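PDB 2YEQ: alkaline phosphatase D from Bacillus subtilis, which hydrolyses phosphate monoesters to an alcohol and phosphate and acts as a phosphodiesterase, using an active site that holds iron and calcium. Local coordinates for residues Ser70-Val75 with Asp181-His186; Glu309-Leu314 with Arg359-Asn364; Asn388-Val391 with Lys395-Ser398; Gly416-Ala421 with Ser470-Phe475. One frame throughout, in Å; residues are numbered along the deposited sequence.

The four contacts illustrate how the chemistry of a contact changes with its place in a fold. Contacts 1 and 2 are partly buried, whereas contacts 3 and 4 lie at the surface. Contacts 1 and 4 both reach the ten-stranded sheet, near its two ends, yet stand on opposite sides of the chain's centre. Contact 2 joins helices that lead into strands of the seven-stranded sheet, contact 3 lies at the end of one such strand, and the two touch, I363 CG2 resting 3.5 Å from V391 O. Contact 4 uses a two-pronged salt bridge, contact 2 a single-pronged one helped by water. Contact 1 lays a methyl on a guanidinium, and contact 3 folds a loop over a histidine.

Contact 1 (Ser70-Val75 with Asp181-His186); sequences SLAHSV and DYRNRH. With EDO (1,2-ethanediol), chain B; EDO (1,2-ethanediol), chain O.
A72 and R183 mark the closest approach of the two backbones, with CA atoms 7.8 Å apart, where a turn leading into strand 74-79 comes up to helix 179-190. The turn takes A72 and H73 through left-handed conformations, and O of L71 is gripped twice by S74, from its N and from its OG at 2.7 Å. The methyl of A72 is aimed at the helix and lies over one face of the R183 guanidinium, off-centre toward the rim, A72 CB 3.5 Å from R183 NE. R183 reaches this place extended from CG to NE, and O of S70 lies at the edge of its guanidinium, near the plane, 3.0 Å from R183 NH2. The arginine's strongest partner is E244 of helix 228-245, which forms a salt bridge with NE, while Q180 takes NH1. Near the start of helix 179-190, D181 OD2 accepts from the backbone N of I177 and T178; an alanine here would probably leave those two amides without their acceptor. Ethanediol molecules, probably from the crystallisation liquor, bind D181 OD1 and N184 ND2. The contact brings a turn from the PhoD N-terminal family region onto a helix of the PhoD-like phosphatase region, consistent with an interdomain contact.

Contact 2 (Glu309-Leu314 with Arg359-Asn364); sequences EQEQWL and RERVIN
E311 and R361 reach toward each other from two helices, and their side chains cross at about a right angle. The glutamate goes out straight, CG anti to its own N (chi1 -168°) and the chain extended beyond, whereas the arginine is bent at chi3 and presents NE rather than the outer nitrogens. One oxygen does the work: R361 NE donates to E311 OE2 over 2.8 Å in a nearly straight salt bridge, 165° at the hydrogen. OE2 lies close to the guanidinium plane and is met on its syn side, slightly out of the carboxylate plane. The two flat groups are turned 57° apart, consistent with a single rather than a paired bond. A water fills in beside it, donating to OE2 and accepting from R361 NH2 at 2.9 Å. With Q358 also donating to OE2, three hydrogen bonds converge on this oxygen, which would probably help to stabilise its negative charge. The guanidinium is further fixed by the carbonyls of P301, at NH1, and R303, at NH2. Helix 308-320 leads into strand 325-329, and helix 356-368 crosses from that strand to its parallel neighbour 374-378, so the salt bridge ties two helices attached to strands of the seven-stranded sheet.

Contact 3 (Asn388-Val391 with Lys395-Ser398); sequences NLHV and KTSS
H390 and V391 meet K395-S398 within the link of a beta hairpin, a surface contact in which the end of strand 384-390 packs against the loop that leads to strand 400-406. K395 to S398 form a type I turn, closed by S398 N donating to O of K395 at 3.0 Å. The imidazole of H390 is the centre of the arrangement, and the turn lies over one face and along one edge of it. Over the face sits CA of T396, 4.0 Å from the ring centroid of H390 and 21° off the normal, a CH-pi contact displaced toward the rim. At the edge, near the ring plane, O of S398 approaches H390 CD2 to 3.0 Å. These backbone atoms of the turn probably restrict how the ring can swing. The torsion chi1 of -73° sets CG beside the backbone N and the ring toward the turn. At the root of the side chain, H390 CB lies 3.3 Å from S398 OG. That hydroxyl, set between the N and carbonyl carbon of its own residue, is hydrogen-bonded to O of D392 and so links the turn back to the start of the loop. An aliphatic touch completes the contact, V391 CG2 standing 3.7 Å from S398 CB. V391 also pairs through its backbone with K399, and the H390 side chain leans on I400. On its other side strand 384-390 adjoins the outermost strand 433-437 of the seven-stranded sheet, while T396 rests on P431, just before that strand, and helix 356-368 lies beside the strand end.

Contact 4 (Gly416-Ala421 with Ser470-Phe475); sequences GADKRA and STRASF. With EDO (1,2-ethanediol), chain N.
Charge pairing comes first: R472 grips D418 side-on with two nitrogens, one to each carboxylate oxygen. R472 NE donates to D418 OD1 at 2.7 Å, nearly straight at 165°. R472 NH2 donates to D418 OD2 at 3.0 Å. Both oxygens use their syn lone pairs, and the two flat groups are nearly coplanar, 21° apart, although the side chains cross at about a right angle. A bend at chi2 turns the edge of the arginine toward the acid. Such a bidentate salt bridge here fastens the loop that follows strand 400-406 of the seven-stranded sheet to strand 470-477 of the ten-stranded sheet, two mixed sheets of the calcineurin-like metallophosphoesterase fold. Replacing R472 by a leucine would probably leave the carboxylate of D418 without its charge mate and this loop less firmly tied to the strand. Hydrogen bonds to uncharged partners are made on both sides. OD1 of D418 also accepts from O2 of an ethanediol, probably from the crystallisation liquor and held as well by the carbonyls of I492 and G495, and R472 NH1 is bonded to S489 OG on the neighbouring strand 484-489. In van der Waals contact, R472 lies against V458 of strand 451-459, and both D418 and R472 touch N437.

Contact 1 (Ser70-Val75 with Asp181-His186)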
loop_
_atom_site.group_PDB
_atom_site.type_symbol
_atom_site.label_atom_id
_atom_site.label_comp_id
_atom_site.label_asym_id
_atom_site.label_seq_id
_atom_site.Cartn_x
_atom_site.Cartn_y
_atom_site.Cartn_z
ATOM N N SER A 70 11.458 10.583 21.838
ATOM C CA SER A 70 9.999 10.673 21.722
ATOM C C SER A 70 9.488 10.210 20.354
ATOM O O SER A 70 8.315 9.821 20.231
ATOM C CB SER A 70 9.510 12.079 22.018
ATOM O OG SER A 70 9.977 12.974 21.038
ATOM N N LEU A 71 10.379 10.192 19.357
ATOM C CA LEU A 71 10.065 9.615 18.043
ATOM C C LEU A 71 10.901 8.359 17.703
ATOM O O LEU A 71 11.199 8.092 16.528
ATOM C CB LEU A 71 10.246 10.691 16.979
ATOM C CG LEU A 71 9.307 11.918 17.093
ATOM C CD1 LEU A 71 9.724 12.976 16.098
ATOM C CD2 LEU A 71 7.876 11.567 16.851
ATOM N N ALA A 72 11.250 7.589 18.739
ATOM C CA ALA A 72 12.004 6.337 18.616
ATOM C C ALA A 72 13.342 6.511 17.864
ATOM O O ALA A 72 13.835 5.583 17.212
ATOM C CB ALA A 72 11.146 5.242 17.970
ATOM N N HIS A 73 13.924 7.694 17.992
ATOM C CA HIS A 73 15.174 8.078 17.323
ATOM C C HIS A 73 15.082 7.887 15.798
ATOM O O HIS A 73 16.082 7.582 15.113
ATOM C CB HIS A 73 16.379 7.316 17.913
ATOM C CG HIS A 73 16.742 7.750 19.296
ATOM N ND1 HIS A 73 16.241 7.136 20.422
ATOM C CD2 HIS A 73 17.559 8.733 19.733
ATOM C CE1 HIS A 73 16.749 7.713 21.496
ATOM N NE2 HIS A 73 17.542 8.693 21.107
ATOM N N SER A 74 13.879 8.092 15.264
ATOM C CA SER A 74 13.706 8.160 13.831
ATOM C C SER A 74 14.253 9.491 13.326
ATOM O O SER A 74 14.445 10.472 14.074
ATOM C CB SER A 74 12.237 7.999 13.455
ATOM O OG SER A 74 11.464 9.052 13.997
ATOM N N VAL A 75 14.542 9.518 12.035
ATOM C CA VAL A 75 15.037 10.711 11.393
ATOM C C VAL A 75 14.204 10.965 10.133
ATOM O O VAL A 75 14.055 10.073 9.296
ATOM C CB VAL A 75 16.539 10.555 11.019
ATOM C CG1 VAL A 75 17.014 11.761 10.243
ATOM C CG2 VAL A 75 17.393 10.327 12.289
ATOM N N ASP A 181 4.682 -1.599 21.452
ATOM C CA ASP A 181 4.275 -2.782 20.712
ATOM C C ASP A 181 4.298 -2.508 19.167
ATOM O O ASP A 181 4.810 -3.320 18.402
ATOM C CB ASP A 181 2.848 -3.217 21.060
ATOM C CG ASP A 181 2.663 -3.735 22.491
ATOM O OD1 ASP A 181 3.634 -4.123 23.171
ATOM O OD2 ASP A 181 1.475 -3.806 22.902
ATOM N N TYR A 182 3.728 -1.387 18.755
ATOM C CA TYR A 182 3.673 -1.013 17.330
ATOM C C TYR A 182 5.047 -0.708 16.758
ATOM O O TYR A 182 5.352 -1.072 15.618
ATOM C CB TYR A 182 2.719 0.184 17.089
ATOM C CG TYR A 182 1.291 -0.256 16.990
ATOM C CD1 TYR A 182 0.761 -0.707 15.775
ATOM C CD2 TYR A 182 0.450 -0.231 18.108
ATOM C CE1 TYR A 182 -0.565 -1.148 15.681
ATOM C CE2 TYR A 182 -0.865 -0.670 18.035
ATOM C CZ TYR A 182 -1.378 -1.119 16.821
ATOM O OH TYR A 182 -2.683 -1.536 16.765
ATOM N N ARG A 183 5.869 -0.017 17.532
ATOM C CA ARG A 183 7.241 0.287 17.122
ATOM C C ARG A 183 8.034 -0.999 16.888
ATOM O O ARG A 183 8.744 -1.127 15.864
ATOM C CB ARG A 183 7.942 1.151 18.161
ATOM C CG ARG A 183 7.533 2.585 18.185
ATOM C CD ARG A 183 8.091 3.260 19.455
ATOM N NE ARG A 183 8.017 4.702 19.383
ATOM C CZ ARG A 183 8.317 5.521 20.380
ATOM N NH1 ARG A 183 8.711 5.046 21.555
ATOM N NH2 ARG A 183 8.257 6.812 20.191
ATOM N N ASN A 184 7.899 -1.950 17.814
ATOM C CA ASN A 184 8.600 -3.208 17.707
ATOM C C ASN A 184 8.105 -4.049 16.532
ATOM O O ASN A 184 8.888 -4.752 15.870
ATOM C CB ASN A 184 8.543 -3.997 19.025
ATOM C CG ASN A 184 9.355 -3.336 20.135
ATOM O OD1 ASN A 184 10.187 -2.469 19.860
ATOM N ND2 ASN A 184 9.092 -3.718 21.392
ATOM N N ARG A 185 6.808 -3.988 16.253
ATOM C CA ARG A 185 6.285 -4.723 15.107
ATOM C C ARG A 185 6.811 -4.089 13.799
ATOM O O ARG A 185 7.198 -4.824 12.892
ATOM C CB ARG A 185 4.763 -4.718 15.104
ATOM C CG ARG A 185 4.132 -5.493 13.969
ATOM C CD ARG A 185 4.458 -6.949 13.997
ATOM N NE ARG A 185 4.286 -7.633 15.287
ATOM C CZ ARG A 185 3.198 -8.272 15.701
ATOM N NH1 ARG A 185 2.087 -8.292 14.958
ATOM N NH2 ARG A 185 3.223 -8.909 16.888
ATOM N N HIS A 186 6.795 -2.763 13.692
ATOM C CA HIS A 186 7.422 -2.083 12.522
ATOM C C HIS A 186 8.891 -2.490 12.367
ATOM O O HIS A 186 9.351 -2.755 11.264
ATOM C CB HIS A 186 7.326 -0.560 12.554
ATOM C CG HIS A 186 6.023 -0.026 12.036
ATOM N ND1 HIS A 186 5.743 0.503 10.799
ATOM C CD2 HIS A 186 4.865 -0.019 12.668
ATOM C CE1 HIS A 186 4.455 0.854 10.754
ATOM N NE2 HIS A 186 3.896 0.506 11.868
HETATM C C1 EDO B . 6.589 -4.100 23.394
HETATM O O1 EDO B . 6.758 -3.996 24.821
HETATM C C2 EDO B . 6.345 -5.544 22.936
HETATM O O2 EDO B . 6.964 -5.805 21.670
HETATM C C1 EDO O . 3.193 -3.079 26.621
HETATM O O1 EDO O . 3.176 -4.397 26.040
HETATM C C2 EDO O . 4.322 -2.230 26.032
HETATM O O2 EDO O . 4.140 -0.843 26.346
#

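Contact 2 (Glu309-Leu314 with Arg359-Asn364)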
loop_
_atom_site.group_PDB
_atom_site.type_symbol
_atom_site.label_atom_id
_atom_site.label_comp_id
_atom_site.label_asym_id
_atom_site.label_seq_id
_atom_site.Cartn_x
_atom_site.Cartn_y
_atom_site.Cartn_z
ATOM N N GLU A 309 -14.503 16.193 3.552
ATOM C CA GLU A 309 -13.372 17.034 3.153
ATOM C C GLU A 309 -12.517 16.354 2.082
ATOM O O GLU A 309 -12.136 16.984 1.105
ATOM C CB GLU A 309 -12.464 17.352 4.335
ATOM C CG GLU A 309 -12.382 18.811 4.697
ATOM C CD GLU A 309 -13.029 19.094 6.041
ATOM O OE1 GLU A 309 -14.238 18.792 6.194
ATOM O OE2 GLU A 309 -12.325 19.599 6.943
ATOM N N GLN A 310 -12.196 15.078 2.297
ATOM C CA GLN A 310 -11.379 14.348 1.353
ATOM C C GLN A 310 -12.116 14.175 0.030
ATOM O O GLN A 310 -11.494 14.196 -1.038
ATOM C CB GLN A 310 -10.998 12.994 1.901
ATOM C CG GLN A 310 -10.048 12.240 1.004
ATOM C CD GLN A 310 -9.592 10.931 1.583
ATOM O OE1 GLN A 310 -10.112 10.437 2.616
ATOM N NE2 GLN A 310 -8.635 10.338 0.930
ATOM N N GLU A 311 -13.426 13.954 0.105
ATOM C CA GLU A 311 -14.243 13.844 -1.100
ATOM C C GLU A 311 -14.152 15.123 -1.941
ATOM O O GLU A 311 -13.947 15.056 -3.163
ATOM C CB GLU A 311 -15.692 13.537 -0.743
ATOM C CG GLU A 311 -16.535 13.115 -1.934
ATOM C CD GLU A 311 -17.986 12.869 -1.551
ATOM O OE1 GLU A 311 -18.714 13.866 -1.423
ATOM O OE2 GLU A 311 -18.394 11.691 -1.401
ATOM N N GLN A 312 -14.294 16.273 -1.293
ATOM C CA GLN A 312 -14.275 17.547 -1.982
ATOM C C GLN A 312 -12.876 17.849 -2.535
ATOM O O GLN A 312 -12.735 18.387 -3.640
ATOM C CB GLN A 312 -14.744 18.680 -1.068
ATOM C CG GLN A 312 -14.877 20.040 -1.760
ATOM C CD GLN A 312 -15.828 20.008 -2.975
ATOM O OE1 GLN A 312 -15.448 20.371 -4.106
ATOM N NE2 GLN A 312 -17.066 19.551 -2.744
ATOM N N TRP A 313 -11.855 17.532 -1.748
ATOM C CA TRP A 313 -10.474 17.681 -2.171
ATOM C C TRP A 313 -10.220 16.839 -3.422
ATOM O O TRP A 313 -9.597 17.294 -4.363
ATOM C CB TRP A 313 -9.549 17.279 -1.006
ATOM C CG TRP A 313 -8.111 16.959 -1.337
ATOM C CD1 TRP A 313 -7.055 17.829 -1.376
ATOM C CD2 TRP A 313 -7.572 15.659 -1.631
ATOM N NE1 TRP A 313 -5.897 17.141 -1.691
ATOM C CE2 TRP A 313 -6.191 15.813 -1.840
ATOM C CE3 TRP A 313 -8.119 14.382 -1.706
ATOM C CZ2 TRP A 313 -5.361 14.743 -2.123
ATOM C CZ3 TRP A 313 -7.293 13.332 -1.989
ATOM C CH2 TRP A 313 -5.927 13.522 -2.208
ATOM N N LEU A 314 -10.719 15.618 -3.435
ATOM C CA LEU A 314 -10.528 14.738 -4.565
ATOM C C LEU A 314 -11.206 15.290 -5.815
ATOM O O LEU A 314 -10.610 15.270 -6.901
ATOM C CB LEU A 314 -11.072 13.354 -4.269
ATOM C CG LEU A 314 -11.043 12.330 -5.393
ATOM C CD1 LEU A 314 -9.597 12.093 -5.910
ATOM C CD2 LEU A 314 -11.676 11.025 -4.945
ATOM N N ARG A 359 -19.433 5.597 -3.842
ATOM C CA ARG A 359 -18.863 5.294 -5.161
ATOM C C ARG A 359 -19.613 6.050 -6.266
ATOM O O ARG A 359 -18.992 6.618 -7.175
ATOM C CB ARG A 359 -18.858 3.803 -5.442
ATOM C CG ARG A 359 -18.011 3.475 -6.677
ATOM C CD ARG A 359 -17.818 2.040 -6.839
ATOM N NE ARG A 359 -19.076 1.332 -6.818
ATOM C CZ ARG A 359 -19.216 0.040 -6.591
ATOM N NH1 ARG A 359 -18.166 -0.730 -6.381
ATOM N NH2 ARG A 359 -20.427 -0.503 -6.580
ATOM N N GLU A 360 -20.939 6.097 -6.156
ATOM C CA GLU A 360 -21.778 6.859 -7.091
ATOM C C GLU A 360 -21.388 8.320 -7.174
ATOM O O GLU A 360 -21.352 8.891 -8.275
ATOM C CB GLU A 360 -23.241 6.765 -6.701
ATOM C CG GLU A 360 -23.920 5.494 -7.126
ATOM C CD GLU A 360 -25.434 5.556 -6.901
ATOM O OE1 GLU A 360 -26.079 6.451 -7.502
ATOM O OE2 GLU A 360 -25.966 4.720 -6.123
ATOM N N ARG A 361 -21.080 8.943 -6.036
ATOM C CA ARG A 361 -20.688 10.344 -6.045
ATOM C C ARG A 361 -19.380 10.542 -6.817
ATOM O O ARG A 361 -19.246 11.504 -7.580
ATOM C CB ARG A 361 -20.569 10.924 -4.627
ATOM C CG ARG A 361 -21.926 11.050 -3.882
ATOM C CD ARG A 361 -21.769 11.843 -2.586
ATOM N NE ARG A 361 -21.137 11.087 -1.484
ATOM C CZ ARG A 361 -21.725 10.153 -0.732
ATOM N NH1 ARG A 361 -22.963 9.732 -0.975
ATOM N NH2 ARG A 361 -21.036 9.590 0.265
ATOM N N VAL A 362 -18.430 9.626 -6.631
ATOM C CA VAL A 362 -17.167 9.719 -7.344
ATOM C C VAL A 362 -17.368 9.518 -8.861
ATOM O O VAL A 362 -16.874 10.303 -9.667
ATOM C CB VAL A 362 -16.119 8.702 -6.803
ATOM C CG1 VAL A 362 -14.838 8.718 -7.675
ATOM C CG2 VAL A 362 -15.790 8.994 -5.323
ATOM N N ILE A 363 -18.100 8.481 -9.237
ATOM C CA ILE A 363 -18.350 8.205 -10.639
ATOM C C ILE A 363 -19.151 9.332 -11.298
ATOM O O ILE A 363 -18.827 9.742 -12.401
ATOM C CB ILE A 363 -19.015 6.839 -10.837
ATOM C CG1 ILE A 363 -18.044 5.728 -10.406
ATOM C CG2 ILE A 363 -19.398 6.645 -12.312
ATOM C CD1 ILE A 363 -18.644 4.347 -10.369
ATOM N N ASN A 364 -20.172 9.850 -10.617
ATOM C CA ASN A 364 -20.969 10.954 -11.146
ATOM C C ASN A 364 -20.137 12.173 -11.403
ATOM O O ASN A 364 -20.334 12.869 -12.415
ATOM C CB ASN A 364 -22.152 11.323 -10.224
ATOM C CG ASN A 364 -23.293 10.333 -10.321
ATOM O OD1 ASN A 364 -23.308 9.474 -11.192
ATOM N ND2 ASN A 364 -24.254 10.439 -9.402
HETATM O O HOH W 1 -18.902 11.276 1.280
#

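Contact 3 (Asn388-Val391 with Lys395-Ser398)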
loop_
_atom_site.group_PDB
_atom_site.type_symbol
_atom_site.label_atom_id
_atom_site.label_comp_id
_atom_site.label_asym_id
_atom_site.label_seq_id
_atom_site.Cartn_x
_atom_site.Cartn_y
_atom_site.Cartn_z
ATOM N N ASN A 388 -12.211 -3.312 -16.407
ATOM C CA ASN A 388 -12.694 -2.107 -17.053
ATOM C C ASN A 388 -13.662 -1.383 -16.098
ATOM O O ASN A 388 -14.526 -2.017 -15.488
ATOM C CB ASN A 388 -13.450 -2.483 -18.353
ATOM C CG ASN A 388 -12.511 -3.024 -19.443
ATOM O OD1 ASN A 388 -12.809 -4.017 -20.135
ATOM N ND2 ASN A 388 -11.364 -2.381 -19.571
ATOM N N LEU A 389 -13.524 -0.075 -15.988
ATOM C CA LEU A 389 -14.447 0.752 -15.205
ATOM C C LEU A 389 -15.430 1.464 -16.138
ATOM O O LEU A 389 -15.024 2.335 -16.920
ATOM C CB LEU A 389 -13.674 1.802 -14.399
ATOM C CG LEU A 389 -12.688 1.215 -13.364
ATOM C CD1 LEU A 389 -11.984 2.352 -12.621
ATOM C CD2 LEU A 389 -13.398 0.262 -12.397
ATOM N N HIS A 390 -16.707 1.095 -16.027
ATOM C CA HIS A 390 -17.786 1.669 -16.850
ATOM C C HIS A 390 -18.562 2.759 -16.108
ATOM O O HIS A 390 -18.757 2.667 -14.890
ATOM C CB HIS A 390 -18.737 0.547 -17.251
ATOM C CG HIS A 390 -18.178 -0.375 -18.280
ATOM N ND1 HIS A 390 -17.422 -1.483 -17.957
ATOM C CD2 HIS A 390 -18.290 -0.375 -19.628
ATOM C CE1 HIS A 390 -17.093 -2.123 -19.063
ATOM N NE2 HIS A 390 -17.600 -1.467 -20.092
ATOM N N VAL A 391 -19.038 3.779 -16.823
ATOM C CA VAL A 391 -19.773 4.875 -16.158
ATOM C C VAL A 391 -21.061 4.404 -15.477
ATOM O O VAL A 391 -21.543 5.061 -14.563
ATOM C CB VAL A 391 -20.076 6.070 -17.079
ATOM C CG1 VAL A 391 -18.774 6.719 -17.506
ATOM C CG2 VAL A 391 -20.962 5.664 -18.300
ATOM N N LYS A 395 -23.833 -1.827 -16.739
ATOM C CA LYS A 395 -23.906 -1.872 -18.207
ATOM C C LYS A 395 -22.524 -1.932 -18.864
ATOM O O LYS A 395 -21.781 -0.930 -18.894
ATOM C CB LYS A 395 -24.614 -0.635 -18.744
ATOM C CG LYS A 395 -26.033 -0.428 -18.292
ATOM C CD LYS A 395 -26.539 0.974 -18.688
ATOM C CE LYS A 395 -26.622 1.162 -20.185
ATOM N NZ LYS A 395 -27.394 2.391 -20.517
ATOM N N THR A 396 -22.186 -3.083 -19.423
ATOM C CA THR A 396 -20.960 -3.184 -20.210
ATOM C C THR A 396 -21.034 -2.386 -21.512
ATOM O O THR A 396 -20.011 -2.083 -22.116
ATOM C CB THR A 396 -20.592 -4.635 -20.516
ATOM O OG1 THR A 396 -21.726 -5.312 -21.044
ATOM C CG2 THR A 396 -20.129 -5.352 -19.251
ATOM N N SER A 397 -22.237 -2.019 -21.938
ATOM C CA SER A 397 -22.388 -1.136 -23.077
ATOM C C SER A 397 -22.070 0.320 -22.737
ATOM O O SER A 397 -21.884 1.132 -23.633
ATOM C CB SER A 397 -23.810 -1.251 -23.642
ATOM O OG SER A 397 -24.784 -0.802 -22.714
ATOM N N SER A 398 -22.031 0.688 -21.454
ATOM C CA SER A 398 -21.793 2.091 -21.101
ATOM C C SER A 398 -20.329 2.468 -21.374
ATOM O O SER A 398 -19.462 1.628 -21.530
ATOM C CB SER A 398 -22.129 2.385 -19.624
ATOM O OG SER A 398 -21.539 1.399 -18.790
#

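Contact 4 (Gly416-Ala421 with Ser470-Phe475)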
loop_
_atom_site.group_PDB
_atom_site.type_symbol
_atom_site.label_atom_id
_atom_site.label_comp_id
_atom_site.label_asym_id
_atom_site.label_seq_id
_atom_site.Cartn_x
_atom_site.Cartn_y
_atom_site.Cartn_z
ATOM N N GLY A 416 -0.595 -19.740 -2.713
ATOM C CA GLY A 416 -1.684 -19.480 -3.644
ATOM C C GLY A 416 -1.610 -20.383 -4.870
ATOM O O GLY A 416 -1.078 -21.507 -4.815
ATOM N N ALA A 417 -2.144 -19.881 -5.972
ATOM C CA ALA A 417 -2.360 -20.707 -7.167
ATOM C C ALA A 417 -2.705 -19.815 -8.346
ATOM O O ALA A 417 -2.865 -18.603 -8.195
ATOM C CB ALA A 417 -3.467 -21.734 -6.903
ATOM N N ASP A 418 -2.774 -20.387 -9.549
ATOM C CA ASP A 418 -3.130 -19.579 -10.706
ATOM C C ASP A 418 -4.612 -19.183 -10.675
ATOM O O ASP A 418 -4.988 -18.095 -11.102
ATOM C CB ASP A 418 -2.788 -20.307 -12.024
ATOM C CG ASP A 418 -2.643 -19.358 -13.176
ATOM O OD1 ASP A 418 -1.582 -18.676 -13.282
ATOM O OD2 ASP A 418 -3.610 -19.246 -13.953
ATOM N N LYS A 419 -5.429 -20.069 -10.137
ATOM C CA LYS A 419 -6.881 -19.960 -10.182
ATOM C C LYS A 419 -7.452 -20.572 -8.906
ATOM O O LYS A 419 -6.835 -21.469 -8.340
ATOM C CB LYS A 419 -7.368 -20.777 -11.393
ATOM C CG LYS A 419 -8.810 -20.599 -11.814
ATOM C CD LYS A 419 -9.029 -21.280 -13.195
ATOM C CE LYS A 419 -10.493 -21.567 -13.478
ATOM N NZ LYS A 419 -10.773 -21.492 -14.940
ATOM N N ARG A 420 -8.643 -20.124 -8.509
ATOM C CA ARG A 420 -9.361 -20.609 -7.311
ATOM C C ARG A 420 -10.675 -21.306 -7.707
ATOM O O ARG A 420 -11.067 -21.288 -8.859
ATOM C CB ARG A 420 -9.759 -19.412 -6.443
ATOM C CG ARG A 420 -8.656 -18.711 -5.780
ATOM C CD ARG A 420 -9.112 -18.143 -4.466
ATOM N NE ARG A 420 -9.571 -16.756 -4.520
ATOM C CZ ARG A 420 -8.937 -15.731 -3.917
ATOM N NH1 ARG A 420 -7.779 -15.900 -3.247
ATOM N NH2 ARG A 420 -9.460 -14.519 -3.992
ATOM N N ALA A 421 -11.365 -21.872 -6.722
ATOM C CA ALA A 421 -12.644 -22.552 -6.937
ATOM C C ALA A 421 -13.766 -21.626 -7.430
ATOM O O ALA A 421 -14.646 -22.069 -8.136
ATOM C CB ALA A 421 -13.063 -23.257 -5.661
ATOM N N SER A 470 8.032 -13.784 -12.625
ATOM C CA SER A 470 7.670 -13.667 -14.052
ATOM C C SER A 470 6.498 -12.728 -14.185
ATOM O O SER A 470 5.740 -12.521 -13.232
ATOM C CB SER A 470 7.220 -15.002 -14.636
ATOM O OG SER A 470 7.934 -16.079 -14.097
ATOM N N THR A 471 6.338 -12.177 -15.375
ATOM C CA THR A 471 5.150 -11.422 -15.706
ATOM C C THR A 471 4.058 -12.438 -16.084
ATOM O O THR A 471 4.144 -13.108 -17.121
ATOM C CB THR A 471 5.449 -10.411 -16.791
ATOM O OG1 THR A 471 6.466 -9.508 -16.314
ATOM C CG2 THR A 471 4.204 -9.609 -17.191
ATOM N N ARG A 472 3.077 -12.613 -15.198
ATOM C CA ARG A 472 1.953 -13.518 -15.449
ATOM C C ARG A 472 1.112 -13.010 -16.607
ATOM O O ARG A 472 0.586 -13.777 -17.420
ATOM C CB ARG A 472 1.037 -13.652 -14.201
ATOM C CG ARG A 472 -0.257 -14.449 -14.448
ATOM C CD ARG A 472 0.080 -15.857 -14.732
ATOM N NE ARG A 472 -1.036 -16.734 -15.042
ATOM C CZ ARG A 472 -1.685 -16.781 -16.206
ATOM N NH1 ARG A 472 -1.399 -15.940 -17.198
ATOM N NH2 ARG A 472 -2.644 -17.670 -16.372
ATOM N N ALA A 473 0.955 -11.707 -16.656
ATOM C CA ALA A 473 0.114 -11.117 -17.633
ATOM C C ALA A 473 0.370 -9.654 -17.658
ATOM O O ALA A 473 0.802 -9.049 -16.651
ATOM C CB ALA A 473 -1.367 -11.412 -17.327
ATOM N N SER A 474 0.099 -9.084 -18.822
ATOM C CA SER A 474 0.283 -7.679 -19.061
ATOM C C SER A 474 -0.945 -7.141 -19.792
ATOM O O SER A 474 -1.452 -7.789 -20.741
ATOM C CB SER A 474 1.559 -7.457 -19.879
ATOM O OG SER A 474 1.709 -6.074 -20.215
ATOM N N PHE A 475 -1.420 -5.972 -19.355
ATOM C CA PHE A 475 -2.610 -5.328 -19.928
ATOM C C PHE A 475 -2.268 -3.929 -20.288
ATOM O O PHE A 475 -1.485 -3.271 -19.594
ATOM C CB PHE A 475 -3.794 -5.363 -18.937
ATOM C CG PHE A 475 -4.303 -6.746 -18.659
ATOM C CD1 PHE A 475 -3.763 -7.506 -17.639
ATOM C CD2 PHE A 475 -5.320 -7.285 -19.414
ATOM C CE1 PHE A 475 -4.214 -8.783 -17.401
ATOM C CE2 PHE A 475 -5.789 -8.550 -19.164
ATOM C CZ PHE A 475 -5.226 -9.313 -18.178
HETATM C C1 EDO N . 0.885 -22.321 -12.929
HETATM O O1 EDO N . 1.674 -23.494 -13.208
HETATM C C2 EDO N . 0.124 -21.769 -14.131
HETATM O O2 EDO N . 0.330 -20.357 -14.244
#